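Local structure of alpha-L-arabinosidase (Xanthomonas axonopodis pv. citri, 6D25) at residues A[94-99]-A[150-155]; A[109-114]-A[134-139]; A[352-357]-A[446-451]; A[472-477]-A[510-515]. The protein probably hydrolyses terminal alpha-L-arabinofuranosyl side groups of arabinoxylans, including those on doubly substituted xylose units, as a trimeric GH51 arabinofuranosidase. One frame throughout, in Å; residues are numbered along the deposited sequence.

Contact 1. Residues A[94-99]-A[150-155]; sequences IRWPGG and AYIAGN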
loop_
_atom_site.group_PDB
_atom_site.type_symbol
_atom_site.label_atom_id
_atom_site.label_comp_id
_atom_site.label_asym_id
_atom_site.label_seq_id
_atom_site.Cartn_x
_atom_site.Cartn_y
_atom_site.Cartn_z
ATOM N N ILE A 94 1.783 12.619 26.330
ATOM C CA ILE A 94 0.591 12.975 25.577
ATOM C C ILE A 94 0.691 12.338 24.192
ATOM O O ILE A 94 1.698 12.555 23.480
ATOM C CB ILE A 94 0.429 14.498 25.428
ATOM C CG1 ILE A 94 0.395 15.211 26.779
ATOM C CG2 ILE A 94 -0.824 14.796 24.591
ATOM C CD1 ILE A 94 0.423 16.735 26.669
ATOM N N ARG A 95 -0.359 11.624 23.812
ATOM C CA ARG A 95 -0.498 11.078 22.453
ATOM C C ARG A 95 -1.154 12.122 21.548
ATOM O O ARG A 95 -2.173 12.714 21.923
ATOM C CB ARG A 95 -1.325 9.790 22.439
ATOM C CG ARG A 95 -1.406 9.229 21.026
ATOM C CD ARG A 95 -1.874 7.812 20.704
ATOM N NE ARG A 95 -3.201 7.565 21.078
ATOM C CZ ARG A 95 -4.130 6.883 20.393
ATOM N NH1 ARG A 95 -3.985 6.438 19.133
ATOM N NH2 ARG A 95 -5.268 6.696 21.026
ATOM N N TRP A 96 -0.559 12.357 20.390
ATOM C CA TRP A 96 -0.981 13.367 19.443
ATOM C C TRP A 96 -0.530 12.953 18.043
ATOM O O TRP A 96 0.540 12.353 17.939
ATOM C CB TRP A 96 -0.385 14.722 19.869
ATOM C CG TRP A 96 -0.502 15.836 18.883
ATOM C CD1 TRP A 96 -1.494 16.774 18.837
ATOM C CD2 TRP A 96 0.415 16.185 17.835
ATOM N NE1 TRP A 96 -1.255 17.665 17.825
ATOM C CE2 TRP A 96 -0.107 17.327 17.192
ATOM C CE3 TRP A 96 1.608 15.642 17.358
ATOM C CZ2 TRP A 96 0.512 17.917 16.098
ATOM C CZ3 TRP A 96 2.247 16.244 16.289
ATOM C CH2 TRP A 96 1.687 17.347 15.646
ATOM N N PRO A 97 -1.263 13.255 16.964
ATOM C CA PRO A 97 -2.492 14.058 16.914
ATOM C C PRO A 97 -3.797 13.259 16.775
ATOM O O PRO A 97 -4.857 13.821 16.456
ATOM C CB PRO A 97 -2.268 14.892 15.650
ATOM C CG PRO A 97 -1.575 13.921 14.721
ATOM C CD PRO A 97 -0.665 13.152 15.645
ATOM N N GLY A 98 -3.773 11.966 17.059
ATOM C CA GLY A 98 -4.972 11.161 17.062
ATOM C C GLY A 98 -4.663 9.744 17.496
ATOM O O GLY A 98 -3.546 9.504 17.923
ATOM N N GLY A 99 -5.639 8.821 17.467
ATOM C CA GLY A 99 -6.995 9.099 17.039
ATOM C C GLY A 99 -7.176 8.956 15.545
ATOM O O GLY A 99 -6.199 8.892 14.784
ATOM N N ALA A 150 6.524 12.918 24.452
ATOM C CA ALA A 150 5.706 12.904 23.246
ATOM C C ALA A 150 5.434 11.449 22.846
ATOM O O ALA A 150 6.369 10.638 22.737
ATOM C CB ALA A 150 6.449 13.608 22.131
ATOM N N TYR A 151 4.168 11.127 22.606
ATOM C CA TYR A 151 3.745 9.910 22.000
ATOM C C TYR A 151 3.119 10.288 20.645
ATOM O O TYR A 151 1.987 10.768 20.589
ATOM C CB TYR A 151 2.811 9.190 22.971
ATOM C CG TYR A 151 2.142 7.921 22.487
ATOM C CD1 TYR A 151 2.393 7.362 21.251
ATOM C CD2 TYR A 151 1.269 7.259 23.339
ATOM C CE1 TYR A 151 1.760 6.189 20.869
ATOM C CE2 TYR A 151 0.635 6.078 22.963
ATOM C CZ TYR A 151 0.876 5.540 21.723
ATOM O OH TYR A 151 0.233 4.402 21.340
ATOM N N ILE A 152 3.871 10.127 19.566
ATOM C CA ILE A 152 3.463 10.602 18.251
ATOM C C ILE A 152 2.677 9.501 17.559
ATOM O O ILE A 152 3.158 8.386 17.502
ATOM C CB ILE A 152 4.693 10.997 17.410
ATOM C CG1 ILE A 152 5.434 12.179 18.024
ATOM C CG2 ILE A 152 4.301 11.267 15.945
ATOM C CD1 ILE A 152 4.637 13.457 18.017
ATOM N N ALA A 153 1.527 9.839 16.989
ATOM C CA ALA A 153 0.677 8.905 16.227
ATOM C C ALA A 153 0.918 9.131 14.737
ATOM O O ALA A 153 0.575 10.187 14.204
ATOM C CB ALA A 153 -0.772 9.079 16.581
ATOM N N GLY A 154 1.540 8.140 14.090
ATOM C CA GLY A 154 1.893 8.245 12.664
ATOM C C GLY A 154 0.803 7.731 11.729
ATOM O O GLY A 154 -0.069 6.896 12.090
ATOM N N ASN A 155 0.825 8.252 10.509
ATOM C CA ASN A 155 -0.156 7.972 9.462
ATOM C C ASN A 155 0.305 6.742 8.660
ATOM O O ASN A 155 1.291 6.792 7.903
ATOM C CB ASN A 155 -0.312 9.184 8.539
ATOM C CG ASN A 155 -1.355 9.005 7.444
ATOM O OD1 ASN A 155 -1.688 7.881 7.090
ATOM N ND2 ASN A 155 -1.857 10.094 6.865
#
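Three backbone hydrogen bonds join Ile-94, Trp-96, Tyr-151 and Ala-153 in parallel beta pairing. Tyr-151 N donates to Ile-94 O (3.0 Å), Trp-96 N to Tyr-151 O (3.0 Å), and Ala-153 N to Trp-96 O (2.9 Å). Tyr-151 O also receives the CA-H of Arg-95.

Arg-95 and Tyr-151 lie alongside each other on one face of the sheet. With CG anti to the backbone N in both (chi1 -178° and 175°), the arginine's aliphatic part follows the ring, and its CD sits over one ring face, 3.8 Å from the centroid, as a CH-pi contact. The chain bends about its CG-CD bond and carries the guanidinium to a salt bridge with Glu-324. On the other face, Ile-152 CD1 meets the edge of the Trp-96 indole, 3.8 Å from CE3. A cis peptide precedes Pro-97, and beyond this turn Gly-98 O closes to 3.1 Å from Ala-153 CB.

These are adjacent strands of a (beta/alpha)8 barrel, and their C-terminal ends lie at the end where clan GH-A enzymes have their active site. Arg-95 and Tyr-151 point inward to strand 366-371, while Trp-96 and Ile-152 pack outward, the indole against Phe-139 of helix 136-146 and both side chains against Trp-167 of helix 161-172.

Contact 2. Residues A[109-114]-A[134-139]; sequences DGVGTP and FGTHEF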
loop_
_atom_site.group_PDB
_atom_site.type_symbol
_atom_site.label_atom_id
_atom_site.label_comp_id
_atom_site.label_asym_id
_atom_site.label_seq_id
_atom_site.Cartn_x
_atom_site.Cartn_y
_atom_site.Cartn_z
ATOM N N ASP A 109 1.996 19.406 6.435
ATOM C CA ASP A 109 0.948 20.426 6.482
ATOM C C ASP A 109 1.088 21.281 7.749
ATOM O O ASP A 109 0.532 22.365 7.830
ATOM C CB ASP A 109 -0.444 19.807 6.447
ATOM C CG ASP A 109 -0.825 19.146 5.116
ATOM O OD1 ASP A 109 -0.161 19.408 4.108
ATOM O OD2 ASP A 109 -1.808 18.367 5.098
ATOM N N GLY A 110 1.773 20.773 8.765
ATOM C CA GLY A 110 1.847 21.438 10.041
ATOM C C GLY A 110 3.210 22.020 10.386
ATOM O O GLY A 110 3.450 22.314 11.567
ATOM N N VAL A 111 4.100 22.190 9.404
ATOM C CA VAL A 111 5.386 22.839 9.661
ATOM C C VAL A 111 5.572 23.994 8.689
ATOM O O VAL A 111 4.966 24.051 7.618
ATOM C CB VAL A 111 6.570 21.848 9.596
ATOM C CG1 VAL A 111 6.383 20.706 10.580
ATOM C CG2 VAL A 111 6.828 21.318 8.201
ATOM N N GLY A 112 6.469 24.875 9.060
ATOM C CA GLY A 112 6.839 25.994 8.221
ATOM C C GLY A 112 6.083 27.218 8.635
ATOM O O GLY A 112 5.288 27.181 9.589
ATOM N N THR A 113 6.350 28.321 7.927
ATOM C CA THR A 113 5.690 29.575 8.202
ATOM C C THR A 113 4.170 29.330 8.325
ATOM O O THR A 113 3.577 28.719 7.453
ATOM C CB THR A 113 5.932 30.528 7.028
ATOM O OG1 THR A 113 7.348 30.729 6.878
ATOM C CG2 THR A 113 5.219 31.865 7.176
ATOM N N PRO A 114 3.534 29.828 9.415
ATOM C CA PRO A 114 2.095 29.479 9.633
ATOM C C PRO A 114 1.180 29.879 8.484
ATOM O O PRO A 114 0.318 29.090 8.150
ATOM C CB PRO A 114 1.761 30.292 10.882
ATOM C CG PRO A 114 3.050 30.218 11.693
ATOM C CD PRO A 114 4.142 30.409 10.654
ATOM N N PHE A 134 -1.413 24.599 14.932
ATOM C CA PHE A 134 -0.798 23.751 15.907
ATOM C C PHE A 134 -0.274 22.511 15.184
ATOM O O PHE A 134 -1.071 21.635 14.792
ATOM C CB PHE A 134 -1.798 23.345 16.997
ATOM C CG PHE A 134 -1.208 22.676 18.218
ATOM C CD1 PHE A 134 -0.729 23.421 19.268
ATOM C CD2 PHE A 134 -1.174 21.299 18.348
ATOM C CE1 PHE A 134 -0.260 22.858 20.434
ATOM C CE2 PHE A 134 -0.684 20.708 19.504
ATOM C CZ PHE A 134 -0.224 21.491 20.547
ATOM N N GLY A 135 1.042 22.479 14.955
ATOM C CA GLY A 135 1.694 21.436 14.219
ATOM C C GLY A 135 2.851 20.838 15.009
ATOM O O GLY A 135 2.908 20.960 16.241
ATOM N N THR A 136 3.789 20.213 14.298
ATOM C CA THR A 136 4.896 19.490 14.962
ATOM C C THR A 136 5.626 20.375 15.987
ATOM O O THR A 136 5.855 19.957 17.129
ATOM C CB THR A 136 5.900 18.908 13.950
ATOM O OG1 THR A 136 5.269 17.850 13.258
ATOM C CG2 THR A 136 7.144 18.384 14.627
ATOM N N HIS A 137 6.046 21.566 15.610
ATOM C CA HIS A 137 6.835 22.363 16.519
ATOM C C HIS A 137 5.991 22.774 17.730
ATOM O O HIS A 137 6.506 22.802 18.868
ATOM C CB HIS A 137 7.404 23.610 15.835
ATOM C CG HIS A 137 8.528 23.301 14.917
ATOM N ND1 HIS A 137 9.788 23.784 15.113
ATOM C CD2 HIS A 137 8.565 22.565 13.785
ATOM C CE1 HIS A 137 10.559 23.376 14.138
ATOM N NE2 HIS A 137 9.862 22.602 13.312
ATOM N N GLU A 138 4.723 23.122 17.482
ATOM C CA GLU A 138 3.924 23.638 18.564
ATOM C C GLU A 138 3.647 22.508 19.556
ATOM O O GLU A 138 3.725 22.730 20.778
ATOM C CB GLU A 138 2.633 24.277 18.016
ATOM C CG GLU A 138 2.898 25.516 17.178
ATOM C CD GLU A 138 3.414 25.302 15.758
ATOM O OE1 GLU A 138 3.266 24.176 15.205
ATOM O OE2 GLU A 138 3.947 26.266 15.210
ATOM N N PHE A 139 3.329 21.295 19.049
ATOM C CA PHE A 139 3.104 20.183 19.965
ATOM C C PHE A 139 4.408 19.809 20.699
ATOM O O PHE A 139 4.414 19.634 21.958
ATOM C CB PHE A 139 2.532 18.958 19.260
ATOM C CG PHE A 139 2.445 17.769 20.162
ATOM C CD1 PHE A 139 1.517 17.730 21.198
ATOM C CD2 PHE A 139 3.341 16.725 20.055
ATOM C CE1 PHE A 139 1.459 16.654 22.064
ATOM C CE2 PHE A 139 3.271 15.640 20.925
ATOM C CZ PHE A 139 2.327 15.622 21.925
HETATM O O HOH W 1 5.119 23.249 13.473
#
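The imidazole of His-137 turns an edge toward Val-111, whose CG1 lies near the ring plane, 4.3 Å from CD2. The ring also meets Trp-192 edge-to-face, and a hydrogen bond between NE2 and Tyr-170 OH helps set its rotation. The same Val-111 methyl rests 3.9 Å from Thr-136 CB, the two side chains lying alongside each other; the valine's rotation, with CG1 anti to the carbonyl carbon (chi1 -57°), puts the methyl there.

Gly-135 is the N-cap of helix 136-146. Its N donates to Glu-138 OE1 (2.8 Å), which is the N3 half of a capping box; the glycine has no side chain to return the bond. The bend at chi2 (77°) brings the carboxylate back to the helix start; OE1 is met on its anti side, 34° out of the carboxylate plane. Salt bridges from Arg-117 and Arg-133 hold OE2.

A water ties the loop to this helix start: it donates to Gly-110 O (2.7 Å) and to Glu-138 OE1 (2.7 Å), and accepts from His-137 N (2.9 Å), one of the amides at the first turn. Gly-110 O also receives the CA-H of Gly-135 at 3.3 Å, an approach made possible by the bare glycine backbone.

Contact 3. Residues A[352-357]-A[446-451]; sequences ASLNFD and TNLDAS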
loop_
_atom_site.group_PDB
_atom_site.type_symbol
_atom_site.label_atom_id
_atom_site.label_comp_id
_atom_site.label_asym_id
_atom_site.label_seq_id
_atom_site.Cartn_x
_atom_site.Cartn_y
_atom_site.Cartn_z
ATOM N N ALA A 352 -12.567 6.678 36.518
ATOM C CA ALA A 352 -11.102 6.801 36.511
ATOM C C ALA A 352 -10.469 5.993 37.647
ATOM O O ALA A 352 -9.480 5.291 37.410
ATOM C CB ALA A 352 -10.713 8.259 36.565
ATOM N N SER A 353 -11.002 6.065 38.881
ATOM C CA SER A 353 -10.359 5.356 39.996
ATOM C C SER A 353 -10.417 3.846 39.760
ATOM O O SER A 353 -9.410 3.147 40.013
ATOM C CB SER A 353 -10.914 5.719 41.366
ATOM O OG SER A 353 -12.264 5.321 41.463
ATOM N N LEU A 354 -11.502 3.357 39.217
ATOM C CA LEU A 354 -11.616 1.902 39.000
ATOM C C LEU A 354 -10.620 1.429 37.931
ATOM O O LEU A 354 -10.017 0.360 38.061
ATOM C CB LEU A 354 -13.048 1.543 38.625
ATOM C CG LEU A 354 -14.107 1.828 39.681
ATOM C CD1 LEU A 354 -15.487 1.593 39.108
ATOM C CD2 LEU A 354 -13.888 0.971 40.897
ATOM N N ASN A 355 -10.434 2.219 36.886
ATOM C CA ASN A 355 -9.498 1.886 35.838
ATOM C C ASN A 355 -8.053 1.919 36.347
ATOM O O ASN A 355 -7.277 0.988 36.059
ATOM C CB ASN A 355 -9.697 2.739 34.597
ATOM C CG ASN A 355 -10.809 2.200 33.734
ATOM O OD1 ASN A 355 -10.571 1.337 32.878
ATOM N ND2 ASN A 355 -12.039 2.701 33.938
ATOM N N PHE A 356 -7.690 2.942 37.112
ATOM C CA PHE A 356 -6.342 2.969 37.723
ATOM C C PHE A 356 -6.098 1.748 38.629
ATOM O O PHE A 356 -5.020 1.156 38.574
ATOM C CB PHE A 356 -6.126 4.248 38.512
ATOM C CG PHE A 356 -6.157 5.509 37.685
ATOM C CD1 PHE A 356 -5.708 5.526 36.368
ATOM C CD2 PHE A 356 -6.527 6.708 38.263
ATOM C CE1 PHE A 356 -5.638 6.712 35.647
ATOM C CE2 PHE A 356 -6.454 7.887 37.532
ATOM C CZ PHE A 356 -6.046 7.876 36.226
ATOM N N ASP A 357 -7.106 1.368 39.403
ATOM C CA ASP A 357 -6.992 0.169 40.239
ATOM C C ASP A 357 -6.669 -1.030 39.341
ATOM O O ASP A 357 -5.726 -1.792 39.601
ATOM C CB ASP A 357 -8.265 -0.086 41.042
ATOM C CG ASP A 357 -8.604 0.923 42.141
ATOM O OD1 ASP A 357 -7.708 1.765 42.513
ATOM O OD2 ASP A 357 -9.806 0.875 42.637
ATOM N N THR A 446 -12.655 2.868 46.638
ATOM C CA THR A 446 -13.814 3.426 46.008
ATOM C C THR A 446 -15.059 2.671 46.481
ATOM O O THR A 446 -15.091 1.428 46.424
ATOM C CB THR A 446 -13.714 3.304 44.484
ATOM O OG1 THR A 446 -12.596 4.084 44.055
ATOM C CG2 THR A 446 -14.957 3.794 43.786
ATOM N N ASN A 447 -16.054 3.418 46.942
ATOM C CA ASN A 447 -17.373 2.861 47.282
ATOM C C ASN A 447 -18.287 3.129 46.081
ATOM O O ASN A 447 -18.644 4.285 45.815
ATOM C CB ASN A 447 -17.935 3.496 48.553
ATOM C CG ASN A 447 -19.232 2.875 49.051
ATOM O OD1 ASN A 447 -19.871 2.096 48.302
ATOM N ND2 ASN A 447 -19.606 3.200 50.308
ATOM N N LEU A 448 -18.664 2.072 45.377
ATOM C CA LEU A 448 -19.451 2.155 44.133
ATOM C C LEU A 448 -20.931 2.353 44.437
ATOM O O LEU A 448 -21.674 2.715 43.535
ATOM C CB LEU A 448 -19.282 0.865 43.316
ATOM C CG LEU A 448 -17.922 0.643 42.633
ATOM C CD1 LEU A 448 -16.861 0.177 43.611
ATOM C CD2 LEU A 448 -18.055 -0.365 41.495
ATOM N N ASP A 449 -21.370 2.085 45.650
ATOM C CA ASP A 449 -22.797 2.133 45.986
ATOM C C ASP A 449 -23.253 3.605 45.945
ATOM O O ASP A 449 -22.634 4.475 46.562
ATOM C CB ASP A 449 -23.062 1.485 47.351
ATOM C CG ASP A 449 -24.513 1.110 47.579
ATOM O OD1 ASP A 449 -25.375 2.027 47.434
ATOM O OD2 ASP A 449 -24.773 -0.099 47.910
ATOM N N ALA A 450 -24.357 3.865 45.252
ATOM C CA ALA A 450 -24.913 5.219 45.127
ATOM C C ALA A 450 -25.479 5.706 46.471
ATOM O O ALA A 450 -25.642 6.917 46.632
ATOM C CB ALA A 450 -26.015 5.259 44.074
ATOM N N SER A 451 -25.799 4.838 47.425
ATOM C CA SER A 451 -26.393 5.370 48.650
ATOM C C SER A 451 -25.881 4.703 49.938
ATOM O O SER A 451 -26.044 5.311 50.990
ATOM C CB SER A 451 -27.904 5.340 48.578
ATOM O OG SER A 451 -28.356 4.004 48.551
HETATM O O HOH W 2 -10.290 3.019 44.280
#
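Helix 346-361, which links the last two strands of the catalytic barrel, here meets the end of strand 441-447 in the C-terminal beta sandwich. The polar link is between two hydroxyls: Ser-353 OG and Thr-446 OG1 are hydrogen-bonded at 2.9 Å, and either could be the donor. Ser-353 OG stands between its backbone N and carbonyl carbon (chi1 64°), where it also bonds to Leu-350 O one turn back. In Thr-446, OG1 is anti to the carbonyl carbon (chi1 -64°), and CG2 is thereby turned toward Leu-354.

A water extends the link one turn further along the helix. It donates to Asp-357 OD2 (2.7 Å) and also meets Thr-446 OG1, at a distance too short to be taken at face value. Ser-432 and Tyr-401 bond to the other oxygen of this buried carboxylate, OD1, while His-430 joins the water at OD2, so several polar groups hold the aspartate in place.

Beside the hydroxyls the packing is apolar. Leu-354 and Leu-448 reach toward each other tip to tip, CD1 of the first 4.0 Å from CD2 of the second. The side chains of Leu-354 and Thr-446 cross at about a right angle, Leu-354 CD2 4.2 Å from Thr-446 CG2. Past the strand the chain leaves through two successive Asx turns: Asn-447 OD1 accepts from Asp-449 N (3.0 Å), and Asp-449 OD1 from Ser-451 N (2.8 Å).

Such docking of a barrel helix against a C-terminal beta sandwich forms part of the interface between barrel and sandwich, as in other GH51 arabinofuranosidases.

Contact 4. Residues A[472-477]-A[510-515]; sequences ILTAPA and PAHSIV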
loop_
_atom_site.group_PDB
_atom_site.type_symbol
_atom_site.label_atom_id
_atom_site.label_comp_id
_atom_site.label_asym_id
_atom_site.label_seq_id
_atom_site.Cartn_x
_atom_site.Cartn_y
_atom_site.Cartn_z
ATOM N N ILE A 472 -10.541 12.671 50.278
ATOM C CA ILE A 472 -11.794 12.086 49.794
ATOM C C ILE A 472 -12.321 12.953 48.658
ATOM O O ILE A 472 -12.341 14.168 48.760
ATOM C CB ILE A 472 -12.858 11.910 50.897
ATOM C CG1 ILE A 472 -14.121 11.259 50.322
ATOM C CG2 ILE A 472 -13.162 13.217 51.644
ATOM C CD1 ILE A 472 -15.065 10.703 51.381
ATOM N N LEU A 473 -12.730 12.272 47.601
ATOM C CA LEU A 473 -13.458 12.871 46.510
ATOM C C LEU A 473 -14.879 12.294 46.489
ATOM O O LEU A 473 -15.054 11.084 46.294
ATOM C CB LEU A 473 -12.725 12.585 45.207
ATOM C CG LEU A 473 -13.249 13.324 43.973
ATOM C CD1 LEU A 473 -13.054 14.848 44.146
ATOM C CD2 LEU A 473 -12.474 12.866 42.745
ATOM N N THR A 474 -15.844 13.175 46.735
ATOM C CA THR A 474 -17.246 12.823 46.768
ATOM C C THR A 474 -18.042 14.108 46.484
ATOM O O THR A 474 -17.466 15.172 46.184
ATOM C CB THR A 474 -17.637 12.118 48.084
ATOM O OG1 THR A 474 -18.948 11.549 47.968
ATOM C CG2 THR A 474 -17.603 13.026 49.286
ATOM N N ALA A 475 -19.340 13.985 46.571
ATOM C CA ALA A 475 -20.257 15.100 46.405
ATOM C C ALA A 475 -21.584 14.684 47.039
ATOM O O ALA A 475 -21.797 13.494 47.270
ATOM C CB ALA A 475 -20.423 15.470 44.941
ATOM N N PRO A 476 -22.471 15.642 47.293
ATOM C CA PRO A 476 -23.753 15.311 47.919
ATOM C C PRO A 476 -24.632 14.418 47.022
ATOM O O PRO A 476 -25.303 13.533 47.546
ATOM C CB PRO A 476 -24.413 16.675 48.202
ATOM C CG PRO A 476 -23.289 17.691 48.041
ATOM C CD PRO A 476 -22.329 17.082 47.048
ATOM N N ALA A 477 -24.529 14.548 45.710
ATOM C CA ALA A 477 -25.377 13.758 44.798
ATOM C C ALA A 477 -24.500 13.085 43.731
ATOM O O ALA A 477 -23.472 13.641 43.343
ATOM C CB ALA A 477 -26.448 14.637 44.179
ATOM N N PRO A 510 -17.766 6.705 52.852
ATOM C CA PRO A 510 -19.113 7.134 52.451
ATOM C C PRO A 510 -19.531 6.558 51.090
ATOM O O PRO A 510 -18.683 6.138 50.267
ATOM C CB PRO A 510 -19.036 8.680 52.351
ATOM C CG PRO A 510 -17.845 9.035 53.220
ATOM C CD PRO A 510 -16.893 7.869 52.989
ATOM N N ALA A 511 -20.836 6.551 50.874
ATOM C CA ALA A 511 -21.419 6.173 49.558
ATOM C C ALA A 511 -20.763 7.007 48.454
ATOM O O ALA A 511 -20.361 8.141 48.694
ATOM C CB ALA A 511 -22.916 6.365 49.600
ATOM N N HIS A 512 -20.662 6.439 47.246
ATOM C CA HIS A 512 -20.244 7.141 46.045
ATOM C C HIS A 512 -19.018 8.044 46.311
ATOM O O HIS A 512 -19.047 9.254 46.059
ATOM C CB HIS A 512 -21.417 7.900 45.422
ATOM C CG HIS A 512 -22.074 8.957 46.261
ATOM N ND1 HIS A 512 -23.352 8.790 46.756
ATOM C CD2 HIS A 512 -21.698 10.206 46.606
ATOM C CE1 HIS A 512 -23.735 9.891 47.384
ATOM N NE2 HIS A 512 -22.739 10.770 47.335
ATOM N N SER A 513 -17.915 7.429 46.751
ATOM C CA SER A 513 -16.763 8.202 47.144
ATOM C C SER A 513 -15.480 7.432 46.785
ATOM O O SER A 513 -15.476 6.202 46.655
ATOM C CB SER A 513 -16.796 8.561 48.634
ATOM O OG SER A 513 -16.466 7.446 49.444
ATOM N N ILE A 514 -14.412 8.215 46.627
ATOM C CA ILE A 514 -13.082 7.747 46.441
ATOM C C ILE A 514 -12.204 8.313 47.553
ATOM O O ILE A 514 -12.210 9.514 47.754
ATOM C CB ILE A 514 -12.531 8.199 45.076
ATOM C CG1 ILE A 514 -13.420 7.742 43.919
ATOM C CG2 ILE A 514 -11.088 7.734 44.863
ATOM C CD1 ILE A 514 -13.225 8.586 42.675
ATOM N N VAL A 515 -11.429 7.478 48.222
ATOM C CA VAL A 515 -10.430 7.998 49.171
ATOM C C VAL A 515 -9.042 7.494 48.746
ATOM O O VAL A 515 -8.894 6.408 48.175
ATOM C CB VAL A 515 -10.734 7.617 50.623
ATOM C CG1 VAL A 515 -12.109 8.117 51.056
ATOM C CG2 VAL A 515 -10.634 6.111 50.858
HETATM O O HOH W 3 -20.451 11.158 49.995
#
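The side chains of His-512 and Thr-474 cross at about a right angle, while the histidine's own edge is turned to the backbone of Ala-475. NE2 donates to Ala-475 O at 2.9 Å; the oxygen lies close to the ring plane, though the angle at the hydrogen is only 133°. ND1 is hydrogen-bonded to Ala-450 O, so the imidazole bridges two loop carbonyls, an environment that might favour protonation of both nitrogens. Thr-474 OG1 sits 3.3 Å from His-512 CD2 and may donate to His-512 O, but it also has a water partner and the proton is not settled.

The side chain of Ile-472 runs alongside segment 510-515. With CG1 anti to the backbone N (chi1 -178°), the chain extends until CD1 reaches the outer carbons of the Pro-510 ring, 3.7 Å from CG, while the side chains of Ile-472 and Val-515 cross at a slant, with 3.8 Å between their CG1 atoms. Leu-473 and Ile-514 turn to the other sheet face, toward helices 346-361 and 393-400. They form a hydrogen-bonded antiparallel pair, Leu-473 N to Ile-514 O at 2.8 Å and Ile-514 N to Leu-473 O at 3.0 Å.

Ser-513 OG donates back to Pro-510 O (2.7 Å). His-512, with left-handed backbone angles, and Ser-513 both face Asn-447 on the neighbouring strand 441-447. This is a G1 beta bulge, set where the chain enters the final strand of the C-terminal beta sandwich.

Overall arrangement
The four contacts fall into two pairs on opposite sides of the chain's centre. Contact 2 is nested inside the chain loop closed by contact 1, and their centres are 14 Å apart; helix 136-146 leads into strand 149-154, and Phe-134 and Phe-139 pack on Trp-96. Contacts 3 and 4 follow later in the chain, 9 Å apart between centres, on neighbouring strands 441-447 and 513-519 of the C-terminal sheet, where Asn-447 and Asp-449 pair with Ser-513 and His-512. Contact 3 reaches back to barrel helix 346-361, joining the domains. With about 29 Å between the centres of contacts 1 and 3, the first pair lies in the catalytic barrel and the second in and against the sandwich domain.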